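Local coordinates for thiamine pyrophosphokinase (Candida albicans, PDB 2G9Z), which catalyses the transfer of pyrophosphate from ATP to thiamine, producing the cofactor thiamine pyrophosphate, at residues L291-Y294 against D299-N302. Numbering follows the deposited sequence.
Sequences LNSY and DMRN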
ATOM      1  N   LEU A 291     -19.510  -8.486   4.963  1.00 20.20           N
ATOM      2  CA  LEU A 291     -19.974  -7.298   4.257  1.00 18.35           C
ATOM      3  C   LEU A 291     -21.322  -7.449   3.552  1.00 18.11           C
ATOM      4  O   LEU A 291     -21.683  -8.524   3.073  1.00 19.23           O
ATOM      5  CB  LEU A 291     -18.936  -6.876   3.214  1.00 16.95           C
ATOM      6  CG  LEU A 291     -17.512  -6.529   3.662  1.00 18.83           C
ATOM      7  CD1 LEU A 291     -16.609  -6.400   2.435  1.00 15.37           C
ATOM      8  CD2 LEU A 291     -17.527  -5.247   4.463  1.00 16.55           C
ATOM      9  N   ASN A 292     -22.053  -6.344   3.500  1.00 18.75           N
ATOM     10  CA  ASN A 292     -23.333  -6.254   2.812  1.00 19.05           C
ATOM     11  C   ASN A 292     -23.302  -4.889   2.157  1.00 18.83           C
ATOM     12  O   ASN A 292     -23.205  -3.879   2.842  1.00 20.25           O
ATOM     13  CB  ASN A 292     -24.511  -6.322   3.785  1.00 18.67           C
ATOM     14  CG  ASN A 292     -24.796  -7.729   4.256  1.00 21.34           C
ATOM     15  OD1 ASN A 292     -24.983  -8.641   3.450  1.00 21.46           O
ATOM     16  ND2 ASN A 292     -24.840  -7.914   5.571  1.00 25.81           N
ATOM     17  N   SER A 293     -23.352  -4.851   0.831  1.00 18.35           N
ATOM     18  CA  SER A 293     -23.324  -3.569   0.142  1.00 17.41           C
ATOM     19  C   SER A 293     -24.546  -3.369  -0.735  1.00 17.35           C
ATOM     20  O   SER A 293     -25.150  -4.331  -1.203  1.00 19.24           O
ATOM     21  CB  SER A 293     -22.059  -3.438  -0.711  1.00 15.45           C
ATOM     22  OG  SER A 293     -22.026  -4.393  -1.755  1.00 16.32           O
ATOM     23  N   TYR A 294     -24.911  -2.108  -0.929  1.00 15.94           N
ATOM     24  CA  TYR A 294     -26.044  -1.737  -1.770  1.00 16.88           C
ATOM     25  C   TYR A 294     -25.573  -0.530  -2.573  1.00 15.16           C
ATOM     26  O   TYR A 294     -25.362   0.544  -2.011  1.00 16.09           O
ATOM     27  CB  TYR A 294     -27.247  -1.358  -0.902  1.00 18.66           C
ATOM     28  CG  TYR A 294     -27.569  -2.394   0.148  1.00 22.80           C
ATOM     29  CD1 TYR A 294     -28.423  -3.466  -0.131  1.00 24.56           C
ATOM     30  CD2 TYR A 294     -26.969  -2.340   1.405  1.00 23.15           C
ATOM     31  CE1 TYR A 294     -28.665  -4.461   0.821  1.00 25.47           C
ATOM     32  CE2 TYR A 294     -27.201  -3.325   2.356  1.00 27.33           C
ATOM     33  CZ  TYR A 294     -28.047  -4.381   2.060  1.00 25.43           C
ATOM     34  OH  TYR A 294     -28.258  -5.355   3.009  1.00 28.57           O
ATOM     35  N   ASP A 299     -22.207  -5.927  -5.719  1.00 17.71           N
ATOM     36  CA  ASP A 299     -22.718  -5.829  -4.362  1.00 17.47           C
ATOM     37  C   ASP A 299     -22.552  -7.140  -3.632  1.00 17.63           C
ATOM     38  O   ASP A 299     -22.733  -8.217  -4.201  1.00 19.92           O
ATOM     39  CB  ASP A 299     -24.198  -5.411  -4.349  1.00 16.15           C
ATOM     40  CG  ASP A 299     -24.378  -3.900  -4.311  1.00 19.65           C
ATOM     41  OD1 ASP A 299     -23.506  -3.214  -3.720  1.00 17.83           O
ATOM     42  OD2 ASP A 299     -25.393  -3.398  -4.852  1.00 17.65           O
ATOM     43  N   MET A 300     -22.218  -7.037  -2.355  1.00 17.94           N
ATOM     44  CA  MET A 300     -22.002  -8.209  -1.525  1.00 18.19           C
ATOM     45  C   MET A 300     -23.110  -8.368  -0.494  1.00 18.56           C
ATOM     46  O   MET A 300     -23.690  -7.391  -0.023  1.00 17.66           O
ATOM     47  CB  MET A 300     -20.646  -8.083  -0.818  1.00 18.52           C
ATOM     48  CG  MET A 300     -19.441  -8.101  -1.763  1.00 16.74           C
ATOM     49  SD  MET A 300     -17.995  -7.167  -1.145  1.00 17.16           S
ATOM     50  CE  MET A 300     -18.494  -5.507  -1.548  1.00 19.99           C
ATOM     51  N   ARG A 301     -23.410  -9.615  -0.161  1.00 19.91           N
ATOM     52  CA  ARG A 301     -24.408  -9.920   0.848  1.00 20.65           C
ATOM     53  C   ARG A 301     -23.797 -11.031   1.687  1.00 18.06           C
ATOM     54  O   ARG A 301     -23.454 -12.084   1.162  1.00 19.09           O
ATOM     55  CB  ARG A 301     -25.726 -10.375   0.202  1.00 20.56           C
ATOM     56  CG  ARG A 301     -26.372  -9.307  -0.694  1.00 22.90           C
ATOM     57  CD  ARG A 301     -26.540  -7.991   0.059  1.00 23.74           C
ATOM     58  NE  ARG A 301     -26.583  -6.839  -0.837  1.00 22.17           N
ATOM     59  CZ  ARG A 301     -27.585  -6.565  -1.665  1.00 23.54           C
ATOM     60  NH1 ARG A 301     -28.651  -7.361  -1.715  1.00 22.00           N
ATOM     61  NH2 ARG A 301     -27.515  -5.501  -2.455  1.00 18.30           N
ATOM     62  N   ASN A 302     -23.626 -10.771   2.980  1.00 20.00           N
ATOM     63  CA  ASN A 302     -23.043 -11.748   3.896  1.00 20.69           C
ATOM     64  C   ASN A 302     -21.741 -12.317   3.334  1.00 21.68           C
ATOM     65  O   ASN A 302     -21.433 -13.496   3.510  1.00 21.50           O
ATOM     66  CB  ASN A 302     -24.048 -12.872   4.146  1.00 22.86           C
ATOM     67  CG  ASN A 302     -25.334 -12.365   4.777  1.00 25.91           C
ATOM     68  OD1 ASN A 302     -25.322 -11.804   5.872  1.00 27.01           O
ATOM     69  ND2 ASN A 302     -26.448 -12.555   4.084  1.00 25.39           N
TER
HETATM   70  O   HOH W   1     -26.818  -9.746   6.829  0.84 28.34           O
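With its chain bent at chi2, Arg301 folds back along the backbone and turns the edge of its guanidinium to Ser293 O and one face to the ring of Tyr294. Arginine suits both tasks: its adjacent NE and NH2 donate side-on to that one oxygen, each at 2.9 Å, with Ser293 O nearly in the guanidinium plane, which fixes the group's rotation, and its flat face takes Tyr294 CE1 3.4 Å above its centre, the planes tilted by 28°. Ser293 OG, set between its own N and carbonyl carbon (chi1 64°), is small enough to fit between the strands, where it accepts from Met300 N at 2.7 Å and donates to Asp299 OD1, on the anti side of the carboxylate. Asp299 has two oxygens to share, and they also take the amides of Gly295 and Leu296. Within the vitamin B1 binding domain the chain here passes from one sheet to another: strand 289-294 lies between 322-327 and 303-305, whereas 298-301 pairs with 23-26. The two segments run at 139°, joined by one main-chain bond, Ser293 N to Met300 O (2.7 Å). Asparagine at 292 supplies both an acceptor, OD1, which takes Asn302 N at 2.6 Å from above its carbonyl plane, and a donor, ND2, which a water bridges to Asn302 OD1. Leu291 CD1 lies 3.9 Å from Met300 SD, and this flexible, apolar methionine side chain also touches the bound thiamine imidodiphosphate analogue.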